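FHA domain-containing protein FhaA (Mycobacterium tuberculosis, PDB 3PO8) uses its C-terminal FHA domain to bind phosphorylated MviN and PknB, and regulates mycobacterial cell growth and peptidoglycan synthesis. Local coordinates at residues 6-11 against 33-38; 47-52 against 56-61; 65-68 against 73-76. One frame throughout, in Å; residues are numbered along the deposited sequence.

Contact 1: residues 6-11 against 33-38; sequences VTLQLD and AQFRLP
Phe35 is the first residue of 33-38 to reach across, and its flat ring fits between two leucines of the facing strand. With CG anti to the backbone N (chi1 -167°), the ring extends inward from the short strand 35-36. Its CE2 comes within 4.1 Å of Leu8 CB, and the Leu8 side chain slides past it in the opposite direction, so that Leu8 CD1 lies near ring atom CD2. One step along the rim, Phe35 CZ meets Leu10 CG at 4.0 Å. Both leucines approach the ring obliquely. The contact is entirely apolar and joins the two sheets of the FHA beta-sandwich: Leu8 and Leu10 come from strand 4-10 of the antiparallel sheet, whereas 35-36 is an edge strand of the mixed one. The CA atoms of Leu8 and Phe35, like those of Leu10 and Leu37, lie 9.0 Å apart, the spacing of stacked sheets rather than of neighbouring strands, and large hydrophobic residues suit the gap. Alternation along the strand turns Arg36 to the surface and brings Leu37 inward next. One methyl of Leu37, CD2, does two jobs. It stands 4.2 Å above the centre of the Phe35 ring, covering that face, and it touches Leu10 CD1 at 3.8 Å. Tyr18 also meets the Phe35 ring with nearly parallel planes, and Ile27 of strand 23-28 packs on Leu8, Phe35 and Leu37.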
ATOM      1  N   VAL A   6      -5.570  -9.595  -1.623  1.00 13.50           N
ATOM      2  CA  VAL A   6      -5.670  -8.229  -1.146  1.00 13.46           C
ATOM      3  C   VAL A   6      -5.530  -7.286  -2.321  1.00 12.48           C
ATOM      4  O   VAL A   6      -4.618  -7.439  -3.149  1.00 12.84           O
ATOM      5  CB  VAL A   6      -4.557  -7.875  -0.123  1.00 12.19           C
ATOM      6  CG1 VAL A   6      -4.653  -6.378   0.275  1.00 13.11           C
ATOM      7  CG2 VAL A   6      -4.636  -8.772   1.110  1.00 14.30           C
ATOM      8  N   THR A   7      -6.438  -6.324  -2.394  1.00 12.37           N
ATOM      9  CA  THR A   7      -6.353  -5.249  -3.369  1.00 12.93           C
ATOM     10  C   THR A   7      -6.137  -3.914  -2.715  1.00 12.30           C
ATOM     11  O   THR A   7      -6.604  -3.633  -1.598  1.00 13.38           O
ATOM     12  CB  THR A   7      -7.586  -5.160  -4.277  1.00 13.44           C
ATOM     13  OG1 THR A   7      -8.763  -5.011  -3.474  1.00 15.09           O
ATOM     14  CG2 THR A   7      -7.679  -6.382  -5.124  1.00 16.14           C
ATOM     15  N   LEU A   8      -5.413  -3.086  -3.448  1.00 11.75           N
ATOM     16  CA  LEU A   8      -5.124  -1.711  -3.065  1.00 11.25           C
ATOM     17  C   LEU A   8      -5.780  -0.857  -4.131  1.00 11.51           C
ATOM     18  O   LEU A   8      -5.475  -1.041  -5.316  1.00 14.03           O
ATOM     19  CB  LEU A   8      -3.621  -1.458  -3.116  1.00 11.36           C
ATOM     20  CG  LEU A   8      -2.693  -2.384  -2.317  1.00 13.18           C
ATOM     21  CD1 LEU A   8      -1.241  -1.940  -2.457  1.00 15.61           C
ATOM     22  CD2 LEU A   8      -3.138  -2.398  -0.886  1.00 16.94           C
ATOM     23  N   GLN A   9      -6.670   0.043  -3.762  1.00 11.09           N
ATOM     24  CA  GLN A   9      -7.328   0.911  -4.745  1.00 11.66           C
ATOM     25  C   GLN A   9      -7.086   2.376  -4.420  1.00 13.29           C
ATOM     26  O   GLN A   9      -7.362   2.824  -3.295  1.00 11.90           O
ATOM     27  CB  GLN A   9      -8.838   0.654  -4.787  1.00 12.16           C
ATOM     28  CG  GLN A   9      -9.558   1.537  -5.776  1.00 13.89           C
ATOM     29  CD  GLN A   9     -10.948   1.072  -6.064  1.00 17.51           C
ATOM     30  OE1 GLN A   9     -11.706   0.761  -5.153  1.00 21.16           O
ATOM     31  NE2 GLN A   9     -11.310   1.045  -7.344  1.00 20.78           N
ATOM     32  N   LEU A  10      -6.537   3.124  -5.381  1.00 15.04           N
ATOM     33  CA  LEU A  10      -6.316   4.552  -5.203  1.00 17.82           C
ATOM     34  C   LEU A  10      -7.655   5.248  -5.141  1.00 19.43           C
ATOM     35  O   LEU A  10      -8.552   4.971  -5.952  1.00 20.35           O
ATOM     36  CB  LEU A  10      -5.496   5.125  -6.356  1.00 18.47           C
ATOM     37  CG  LEU A  10      -3.995   5.181  -6.213  1.00 21.26           C
ATOM     38  CD1 LEU A  10      -3.387   5.638  -7.528  1.00 21.48           C
ATOM     39  CD2 LEU A  10      -3.608   6.125  -5.096  1.00 20.79           C
ATOM     40  N   ASP A  11      -7.796   6.165  -4.197  1.00 21.68           N
ATOM     41  CA  ASP A  11      -9.055   6.871  -4.009  1.00 23.88           C
ATOM     42  C   ASP A  11      -8.951   8.309  -4.544  1.00 25.34           C
ATOM     43  O   ASP A  11      -9.365   9.271  -3.872  1.00 26.43           O
ATOM     44  CB  ASP A  11      -9.461   6.852  -2.533  1.00 24.76           C
ATOM     45  CG  ASP A  11     -10.910   7.245  -2.324  1.00 27.26           C
ATOM     46  OD1 ASP A  11     -11.678   7.211  -3.308  1.00 32.06           O
ATOM     47  OD2 ASP A  11     -11.279   7.614  -1.187  1.00 31.53           O
ATOM     48  N   ALA A  33       8.898   0.558  -8.511  1.00 16.16           N
ATOM     49  CA  ALA A  33       7.734   0.258  -7.677  1.00 13.82           C
ATOM     50  C   ALA A  33       6.799  -0.686  -8.370  1.00 14.09           C
ATOM     51  O   ALA A  33       6.603  -0.587  -9.584  1.00 15.23           O
ATOM     52  CB  ALA A  33       6.977   1.571  -7.282  1.00 14.09           C
ATOM     53  N   GLN A  34       6.223  -1.602  -7.600  1.00 12.77           N
ATOM     54  CA  GLN A  34       5.160  -2.472  -8.094  1.00 13.32           C
ATOM     55  C   GLN A  34       3.861  -1.725  -8.300  1.00 12.86           C
ATOM     56  O   GLN A  34       3.094  -2.039  -9.205  1.00 14.38           O
ATOM     57  CB  GLN A  34       4.935  -3.656  -7.150  1.00 13.97           C
ATOM     58  CG  GLN A  34       5.886  -4.843  -7.385  1.00 16.62           C
ATOM     59  CD  GLN A  34       7.279  -4.632  -6.898  1.00 19.87           C
ATOM     60  OE1 GLN A  34       7.519  -4.113  -5.804  1.00 19.94           O
ATOM     61  NE2 GLN A  34       8.239  -5.052  -7.712  1.00 21.65           N
ATOM     62  N   PHE A  35       3.586  -0.754  -7.423  1.00 11.61           N
ATOM     63  CA  PHE A  35       2.423   0.128  -7.536  1.00 11.52           C
ATOM     64  C   PHE A  35       2.999   1.539  -7.482  1.00 10.63           C
ATOM     65  O   PHE A  35       3.477   2.004  -6.452  1.00 11.21           O
ATOM     66  CB  PHE A  35       1.427  -0.128  -6.400  1.00 11.71           C
ATOM     67  CG  PHE A  35       0.069   0.491  -6.591  1.00 12.54           C
ATOM     68  CD1 PHE A  35      -0.479   0.715  -7.847  1.00 14.48           C
ATOM     69  CD2 PHE A  35      -0.706   0.778  -5.487  1.00 12.80           C
ATOM     70  CE1 PHE A  35      -1.766   1.251  -7.980  1.00 15.61           C
ATOM     71  CE2 PHE A  35      -1.987   1.289  -5.615  1.00 15.36           C
ATOM     72  CZ  PHE A  35      -2.506   1.529  -6.865  1.00 15.25           C
ATOM     73  N   ARG A  36       3.000   2.181  -8.639  1.00 11.39           N
ATOM     74  CA  ARG A  36       3.709   3.433  -8.854  1.00 11.28           C
ATOM     75  C   ARG A  36       2.730   4.601  -8.813  1.00 11.38           C
ATOM     76  O   ARG A  36       1.727   4.590  -9.532  1.00 12.16           O
ATOM     77  CB  ARG A  36       4.454   3.375 -10.185  1.00 11.78           C
ATOM     78  CG  ARG A  36       5.365   4.552 -10.433  1.00 11.39           C
ATOM     79  CD  ARG A  36       6.016   4.408 -11.779  1.00 12.44           C
ATOM     80  NE  ARG A  36       7.012   5.438 -12.020  1.00 14.22           N
ATOM     81  CZ  ARG A  36       7.747   5.510 -13.115  1.00 15.41           C
ATOM     82  NH1 ARG A  36       7.632   4.592 -14.039  1.00 13.54           N
ATOM     83  NH2 ARG A  36       8.622   6.490 -13.253  1.00 16.78           N
ATOM     84  N   LEU A  37       3.005   5.594  -7.967  1.00 11.79           N
ATOM     85  CA  LEU A  37       2.088   6.728  -7.737  1.00 12.83           C
ATOM     86  C   LEU A  37       2.680   8.037  -8.270  1.00 12.43           C
ATOM     87  O   LEU A  37       3.807   8.385  -7.928  1.00 13.48           O
ATOM     88  CB  LEU A  37       1.770   6.897  -6.248  1.00 13.39           C
ATOM     89  CG  LEU A  37       1.221   5.690  -5.505  1.00 13.60           C
ATOM     90  CD1 LEU A  37       0.726   6.037  -4.107  1.00 15.18           C
ATOM     91  CD2 LEU A  37       0.141   5.002  -6.260  1.00 16.11           C
ATOM     92  N   PRO A  38       1.886   8.792  -9.046  1.00 13.49           N
ATOM     93  CA  PRO A  38       2.293  10.062  -9.613  1.00 14.49           C
ATOM     94  C   PRO A  38       2.051  11.199  -8.613  1.00 15.40           C
ATOM     95  O   PRO A  38       1.120  11.989  -8.751  1.00 16.15           O
ATOM     96  CB  PRO A  38       1.394  10.177 -10.827  1.00 14.87           C
ATOM     97  CG  PRO A  38       0.166   9.564 -10.398  1.00 14.42           C
ATOM     98  CD  PRO A  38       0.592   8.382  -9.609  1.00 13.21           C
TER

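Contact 2: residues 47-52 against 56-61; sequences LEIRWD and ALLADL
Glu48 holds CG between its backbone N and carbonyl carbon (chi1 80°), which lays the methylene 3.9 Å from Ala59 CB; Arg50, bent at chi3 (-53°), brings its guanidinium over the neighbouring strand. There Arg50 NH1 comes 3.8 Å from the Ala59 methyl, while NH2 rests against Leu57 CD1. Alanine's small side chain leaves room for the two charged chains. Arg50 NH1 then reaches Glu48 OE2 at 2.7 Å, a salt bridge lying in the guanidinium plane but striking the carboxylate from above its own plane. NH2 has a second acid in Glu76, and Glu48 OE1 is held by Ser24.

The backbones form a regular antiparallel hairpin. Glu48 with Ala59 and Arg50 with Leu57 are the hydrogen-bonded pairs, two bonds each, and the bond from Arg50 N to Leu57 O (2.8 Å) is almost straight at 173°. The other face carries Leu47, Ile49, Trp51, Ala56 and Leu58 into the sandwich core; Asp60, buried at the end of this row, is held by Ser63 and Thr67. Leu47 CD1 meets Leu58 CD1 at 4.1 Å, and Ile49 CG2 touches Ala56 CB at 4.0 Å. Trp51 sets its six-membered ring beside Ala56, whose compact methyl lies 3.7 Å from CE3 and whose N sits at the ring edge. Leu61 folds back across the end of the hairpin, CD1 against Leu47 C.

Mostly apolar packing thus holds the Leu47-Ile49-Leu58 face and an Arg50 salt-bridge network the other, where two acids share one positive charge and would probably favour its charged form.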
ATOM      1  N   LEU A  47       6.826   2.647   0.688  1.00 10.01           N
ATOM      2  CA  LEU A  47       6.479   1.621   1.627  1.00 10.25           C
ATOM      3  C   LEU A  47       6.501   0.298   0.920  1.00  9.67           C
ATOM      4  O   LEU A  47       6.453   0.242  -0.304  1.00 10.66           O
ATOM      5  CB  LEU A  47       5.131   1.890   2.311  1.00 11.82           C
ATOM      6  CG  LEU A  47       3.901   1.921   1.414  1.00 11.91           C
ATOM      7  CD1 LEU A  47       3.329   0.513   1.195  1.00 15.13           C
ATOM      8  CD2 LEU A  47       2.786   2.796   1.999  1.00 11.86           C
ATOM      9  N   GLU A  48       6.604  -0.771   1.708  1.00 10.36           N
ATOM     10  CA  GLU A  48       6.473  -2.115   1.210  1.00 11.90           C
ATOM     11  C   GLU A  48       5.321  -2.790   1.888  1.00 10.40           C
ATOM     12  O   GLU A  48       5.048  -2.532   3.043  1.00 11.29           O
ATOM     13  CB  GLU A  48       7.769  -2.894   1.431  1.00 13.76           C
ATOM     14  CG  GLU A  48       8.026  -3.445   2.781  1.00 17.57           C
ATOM     15  CD  GLU A  48       9.124  -4.537   2.802  1.00 19.96           C
ATOM     16  OE1 GLU A  48       9.393  -5.225   1.767  1.00 23.72           O
ATOM     17  OE2 GLU A  48       9.696  -4.697   3.893  1.00 26.53           O
ATOM     18  N   ILE A  49       4.631  -3.649   1.159  1.00  9.78           N
ATOM     19  CA  ILE A  49       3.646  -4.537   1.751  1.00 10.02           C
ATOM     20  C   ILE A  49       4.120  -5.944   1.465  1.00  9.38           C
ATOM     21  O   ILE A  49       4.302  -6.319   0.306  1.00 11.64           O
ATOM     22  CB  ILE A  49       2.229  -4.330   1.243  1.00 10.11           C
ATOM     23  CG1 ILE A  49       1.760  -2.912   1.583  1.00 11.10           C
ATOM     24  CG2 ILE A  49       1.294  -5.333   1.900  1.00 12.53           C
ATOM     25  CD1 ILE A  49       0.476  -2.431   0.921  1.00 11.89           C
ATOM     26  N   ARG A  50       4.334  -6.703   2.531  1.00  9.25           N
ATOM     27  CA  ARG A  50       4.782  -8.082   2.462  1.00  9.78           C
ATOM     28  C   ARG A  50       3.590  -9.001   2.600  1.00  9.93           C
ATOM     29  O   ARG A  50       2.864  -8.890   3.564  1.00 11.11           O
ATOM     30  CB  ARG A  50       5.806  -8.324   3.553  1.00  9.98           C
ATOM     31  CG  ARG A  50       7.030  -7.418   3.345  1.00 12.37           C
ATOM     32  CD  ARG A  50       8.232  -7.778   4.200  1.00 14.86           C
ATOM     33  NE  ARG A  50       7.906  -7.863   5.610  1.00 16.10           N
ATOM     34  CZ  ARG A  50       8.077  -6.892   6.507  1.00 20.58           C
ATOM     35  NH1 ARG A  50       8.556  -5.713   6.165  1.00 22.14           N
ATOM     36  NH2 ARG A  50       7.739  -7.108   7.767  1.00 21.80           N
ATOM     37  N   TRP A  51       3.400  -9.890   1.629  1.00 10.77           N
ATOM     38  CA  TRP A  51       2.218 -10.738   1.578  1.00 11.32           C
ATOM     39  C   TRP A  51       2.607 -12.206   1.464  1.00 12.74           C
ATOM     40  O   TRP A  51       3.397 -12.568   0.616  1.00 12.80           O
ATOM     41  CB  TRP A  51       1.399 -10.329   0.357  1.00 11.35           C
ATOM     42  CG  TRP A  51       0.169 -11.133   0.084  1.00 11.68           C
ATOM     43  CD1 TRP A  51      -0.099 -11.828  -1.055  1.00 14.10           C
ATOM     44  CD2 TRP A  51      -0.978 -11.289   0.928  1.00 11.89           C
ATOM     45  NE1 TRP A  51      -1.331 -12.419  -0.964  1.00 15.52           N
ATOM     46  CE2 TRP A  51      -1.899 -12.084   0.234  1.00 14.73           C
ATOM     47  CE3 TRP A  51      -1.316 -10.837   2.215  1.00 11.94           C
ATOM     48  CZ2 TRP A  51      -3.119 -12.457   0.786  1.00 14.10           C
ATOM     49  CZ3 TRP A  51      -2.545 -11.180   2.748  1.00 13.26           C
ATOM     50  CH2 TRP A  51      -3.430 -11.991   2.032  1.00 14.65           C
ATOM     51  N   ASP A  52       2.026 -13.056   2.300  1.00 15.23           N
ATOM     52  CA  ASP A  52       2.305 -14.493   2.218  1.00 17.16           C
ATOM     53  C   ASP A  52       1.043 -15.286   1.928  1.00 17.59           C
ATOM     54  O   ASP A  52       0.989 -16.478   2.226  1.00 19.62           O
ATOM     55  CB  ASP A  52       2.891 -14.986   3.531  1.00 17.78           C
ATOM     56  CG  ASP A  52       1.848 -15.052   4.638  1.00 19.55           C
ATOM     57  OD1 ASP A  52       0.820 -14.336   4.525  1.00 15.50           O
ATOM     58  OD2 ASP A  52       2.055 -15.810   5.615  1.00 23.99           O
ATOM     59  N   ALA A  56      -0.879  -9.465   5.488  1.00 11.33           N
ATOM     60  CA  ALA A  56      -0.249  -8.373   4.782  1.00 10.47           C
ATOM     61  C   ALA A  56       0.374  -7.446   5.792  1.00 10.20           C
ATOM     62  O   ALA A  56      -0.330  -6.837   6.585  1.00 11.42           O
ATOM     63  CB  ALA A  56      -1.289  -7.615   3.958  1.00 11.38           C
ATOM     64  N   LEU A  57       1.698  -7.352   5.765  1.00  9.68           N
ATOM     65  CA  LEU A  57       2.457  -6.480   6.654  1.00 10.72           C
ATOM     66  C   LEU A  57       2.989  -5.291   5.881  1.00 11.07           C
ATOM     67  O   LEU A  57       3.780  -5.434   4.932  1.00 11.64           O
ATOM     68  CB  LEU A  57       3.617  -7.225   7.281  1.00 11.21           C
ATOM     69  CG  LEU A  57       3.244  -8.428   8.108  1.00 13.91           C
ATOM     70  CD1 LEU A  57       4.527  -9.040   8.607  1.00 16.96           C
ATOM     71  CD2 LEU A  57       2.357  -8.043   9.270  1.00 17.21           C
ATOM     72  N   LEU A  58       2.581  -4.110   6.287  1.00 10.12           N
ATOM     73  CA  LEU A  58       3.048  -2.867   5.700  1.00 10.45           C
ATOM     74  C   LEU A  58       4.249  -2.316   6.458  1.00 10.79           C
ATOM     75  O   LEU A  58       4.278  -2.326   7.671  1.00 11.46           O
ATOM     76  CB  LEU A  58       1.901  -1.848   5.687  1.00 10.62           C
ATOM     77  CG  LEU A  58       2.215  -0.452   5.151  1.00 11.20           C
ATOM     78  CD1 LEU A  58       0.962   0.117   4.458  1.00 12.92           C
ATOM     79  CD2 LEU A  58       2.732   0.481   6.245  1.00 13.12           C
ATOM     80  N   ALA A  59       5.232  -1.786   5.759  1.00 10.31           N
ATOM     81  CA  ALA A  59       6.384  -1.145   6.381  1.00 10.79           C
ATOM     82  C   ALA A  59       6.742   0.131   5.633  1.00 10.78           C
ATOM     83  O   ALA A  59       6.960   0.100   4.418  1.00 10.24           O
ATOM     84  CB  ALA A  59       7.569  -2.088   6.396  1.00 11.82           C
ATOM     85  N   ASP A  60       6.819   1.258   6.333  1.00 11.12           N
ATOM     86  CA  ASP A  60       7.328   2.477   5.769  1.00 12.11           C
ATOM     87  C   ASP A  60       8.810   2.295   5.518  1.00 13.06           C
ATOM     88  O   ASP A  60       9.510   1.774   6.370  1.00 14.16           O
ATOM     89  CB  ASP A  60       7.104   3.634   6.738  1.00 12.44           C
ATOM     90  CG  ASP A  60       7.606   4.945   6.174  1.00 13.41           C
ATOM     91  OD1 ASP A  60       8.778   5.289   6.437  1.00 17.53           O
ATOM     92  OD2 ASP A  60       6.848   5.610   5.433  1.00 14.55           O
ATOM     93  N   LEU A  61       9.285   2.701   4.352  1.00 12.73           N
ATOM     94  CA  LEU A  61      10.691   2.505   3.968  1.00 13.95           C
ATOM     95  C   LEU A  61      11.492   3.765   4.194  1.00 15.43           C
ATOM     96  O   LEU A  61      12.102   4.280   3.259  1.00 16.42           O
ATOM     97  CB  LEU A  61      10.789   2.067   2.504  1.00 13.18           C
ATOM     98  CG  LEU A  61      10.145   0.728   2.169  1.00 12.48           C
ATOM     99  CD1 LEU A  61      10.129   0.448   0.690  1.00 13.27           C
ATOM    100  CD2 LEU A  61      10.877  -0.388   2.925  1.00 14.41           C
TER

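Contact 3: residues 65-68 against 73-76; sequences NGTT and PVQE
Thr67 and Val74 share a water that bridges the two backbones: it accepts from Thr67 N at 2.9 Å and donates to Val74 O at 2.7 Å. Beside it, Val74 N gives a direct hydrogen bond to Thr67 O, 3.2 Å long and fairly straight (160°), with the donor tilted 22° from the carbonyl plane. In a regular antiparallel pair both links would be direct; here the chains part and the water takes over one of them.

With Val74 CG1 anti to the carbonyl carbon (chi1 -57°), the other methyl, CG2, falls between N and C, lies close to Thr67 O and reaches Thr67 CG2 at 4.0 Å. Threonine suits this buried place because its two branches serve different needs: the methyl packs on valine, while OG1 bonds to Asp60. Nearer the turn, Thr68 and Pro73 form a non-hydrogen-bonded pair, with Thr68 CG2 touching Pro73 CA at 4.0 Å. Proline, with no N-H to offer, fits such a position on the outermost strand of the sheet.

On the other side of Thr67 the chain runs back into the Asn-Gly pair conserved in FHA domains. Gly66, at a positive phi, presents its O to His46, the histidine of the family's Ser-x-x-His motif, and Asn65 ND2 bonds to Gly41 O. As in relatives, these loops probably form the phosphothreonine-binding end.

One direct bond and one link through water let the two chains separate while Thr67 N, Thr67 O, Val74 N and Val74 O all keep partners.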
ATOM      1  N   ASN A  65       8.192  11.707   3.843  1.00 15.22           N
ATOM      2  CA  ASN A  65       6.969  12.298   4.428  1.00 14.70           C
ATOM      3  C   ASN A  65       6.161  11.380   5.335  1.00 13.50           C
ATOM      4  O   ASN A  65       5.177  11.805   5.926  1.00 15.15           O
ATOM      5  CB  ASN A  65       6.094  12.887   3.325  1.00 14.84           C
ATOM      6  CG  ASN A  65       6.743  14.093   2.672  1.00 15.99           C
ATOM      7  OD1 ASN A  65       7.356  14.903   3.345  1.00 20.73           O
ATOM      8  ND2 ASN A  65       6.592  14.229   1.369  1.00 17.19           N
ATOM      9  N   GLY A  66       6.585  10.134   5.439  1.00 13.18           N
ATOM     10  CA  GLY A  66       5.898   9.147   6.271  1.00 11.90           C
ATOM     11  C   GLY A  66       4.664   8.519   5.660  1.00 11.46           C
ATOM     12  O   GLY A  66       4.230   8.880   4.578  1.00 11.32           O
ATOM     13  N   THR A  67       4.117   7.578   6.409  1.00 11.89           N
ATOM     14  CA  THR A  67       2.942   6.828   6.007  1.00 11.54           C
ATOM     15  C   THR A  67       1.994   6.794   7.189  1.00 11.83           C
ATOM     16  O   THR A  67       2.420   6.665   8.322  1.00 11.76           O
ATOM     17  CB  THR A  67       3.319   5.381   5.588  1.00 12.07           C
ATOM     18  OG1 THR A  67       4.254   5.428   4.512  1.00 13.58           O
ATOM     19  CG2 THR A  67       2.109   4.581   5.167  1.00 12.84           C
ATOM     20  N   THR A  68       0.699   6.895   6.929  1.00 10.78           N
ATOM     21  CA  THR A  68      -0.302   6.624   7.960  1.00 11.01           C
ATOM     22  C   THR A  68      -1.274   5.559   7.510  1.00 10.02           C
ATOM     23  O   THR A  68      -1.500   5.353   6.324  1.00 10.13           O
ATOM     24  CB  THR A  68      -1.126   7.850   8.393  1.00 11.59           C
ATOM     25  OG1 THR A  68      -1.943   8.300   7.314  1.00 12.90           O
ATOM     26  CG2 THR A  68      -0.234   8.985   8.798  1.00 11.79           C
ATOM     27  N   PRO A  73       0.183   7.314  12.470  1.00 14.40           N
ATOM     28  CA  PRO A  73       1.512   7.166  11.897  1.00 14.43           C
ATOM     29  C   PRO A  73       2.064   5.774  12.127  1.00 13.70           C
ATOM     30  O   PRO A  73       1.947   5.260  13.230  1.00 13.78           O
ATOM     31  CB  PRO A  73       2.334   8.193  12.657  1.00 14.67           C
ATOM     32  CG  PRO A  73       1.597   8.399  13.935  1.00 17.13           C
ATOM     33  CD  PRO A  73       0.177   8.283  13.576  1.00 15.48           C
ATOM     34  N   VAL A  74       2.693   5.197  11.108  1.00 13.14           N
ATOM     35  CA  VAL A  74       3.181   3.833  11.172  1.00 13.86           C
ATOM     36  C   VAL A  74       4.641   3.684  10.773  1.00 13.50           C
ATOM     37  O   VAL A  74       5.187   4.452   9.967  1.00 14.03           O
ATOM     38  CB  VAL A  74       2.305   2.877  10.330  1.00 13.50           C
ATOM     39  CG1 VAL A  74       0.840   2.943  10.787  1.00 14.17           C
ATOM     40  CG2 VAL A  74       2.421   3.168   8.863  1.00 15.59           C
ATOM     41  N   GLN A  75       5.276   2.704  11.413  1.00 13.71           N
ATOM     42  CA  GLN A  75       6.498   2.117  10.875  1.00 14.55           C
ATOM     43  C   GLN A  75       6.008   0.834  10.219  1.00 13.60           C
ATOM     44  O   GLN A  75       5.760   0.840   9.006  1.00 13.52           O
ATOM     45  CB  GLN A  75       7.550   1.882  11.958  1.00 16.15           C
ATOM     46  CG  GLN A  75       8.806   1.261  11.437  1.00 19.66           C
ATOM     47  CD  GLN A  75       9.388   2.002  10.252  1.00 22.09           C
ATOM     48  OE1 GLN A  75       9.632   3.209  10.327  1.00 25.91           O
ATOM     49  NE2 GLN A  75       9.609   1.286   9.148  1.00 24.33           N
ATOM     50  N   GLU A  76       5.830  -0.249  10.979  1.00 12.76           N
ATOM     51  CA  GLU A  76       5.136  -1.437  10.477  1.00 12.32           C
ATOM     52  C   GLU A  76       3.709  -1.562  10.985  1.00 11.23           C
ATOM     53  O   GLU A  76       3.361  -1.107  12.058  1.00 11.76           O
ATOM     54  CB  GLU A  76       5.916  -2.719  10.749  1.00 13.26           C
ATOM     55  CG  GLU A  76       7.299  -2.686  10.144  1.00 16.23           C
ATOM     56  CD  GLU A  76       7.853  -4.038   9.687  1.00 19.98           C
ATOM     57  OE1 GLU A  76       7.178  -5.086   9.844  1.00 22.80           O
ATOM     58  OE2 GLU A  76       8.990  -4.032   9.150  1.00 23.78           O
TER
HETATM   59  O   HOH W   1       5.581   6.833   8.777  1.00 15.22           O

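In the fold
The three contacts follow one another along the chain without overlap, and together they span the FHA beta-sandwich. Contact 1 packs one sheet on the other, and contact 2 is a hairpin inside the mixed sheet; their centres are about 13 Å apart, yet Val6 touches Trp51 and Leu8 touches Ile49, making one continuous core. Contact 3 lies nearer the surface, its centre about 11 Å from that of contact 2 and 16 Å from that of contact 1. Asp60 joins the hairpin by hydrogen bonds to Thr67 of 65-68 and Gln75 of 73-76; loops at this end probably receive phosphothreonine, as in relatives.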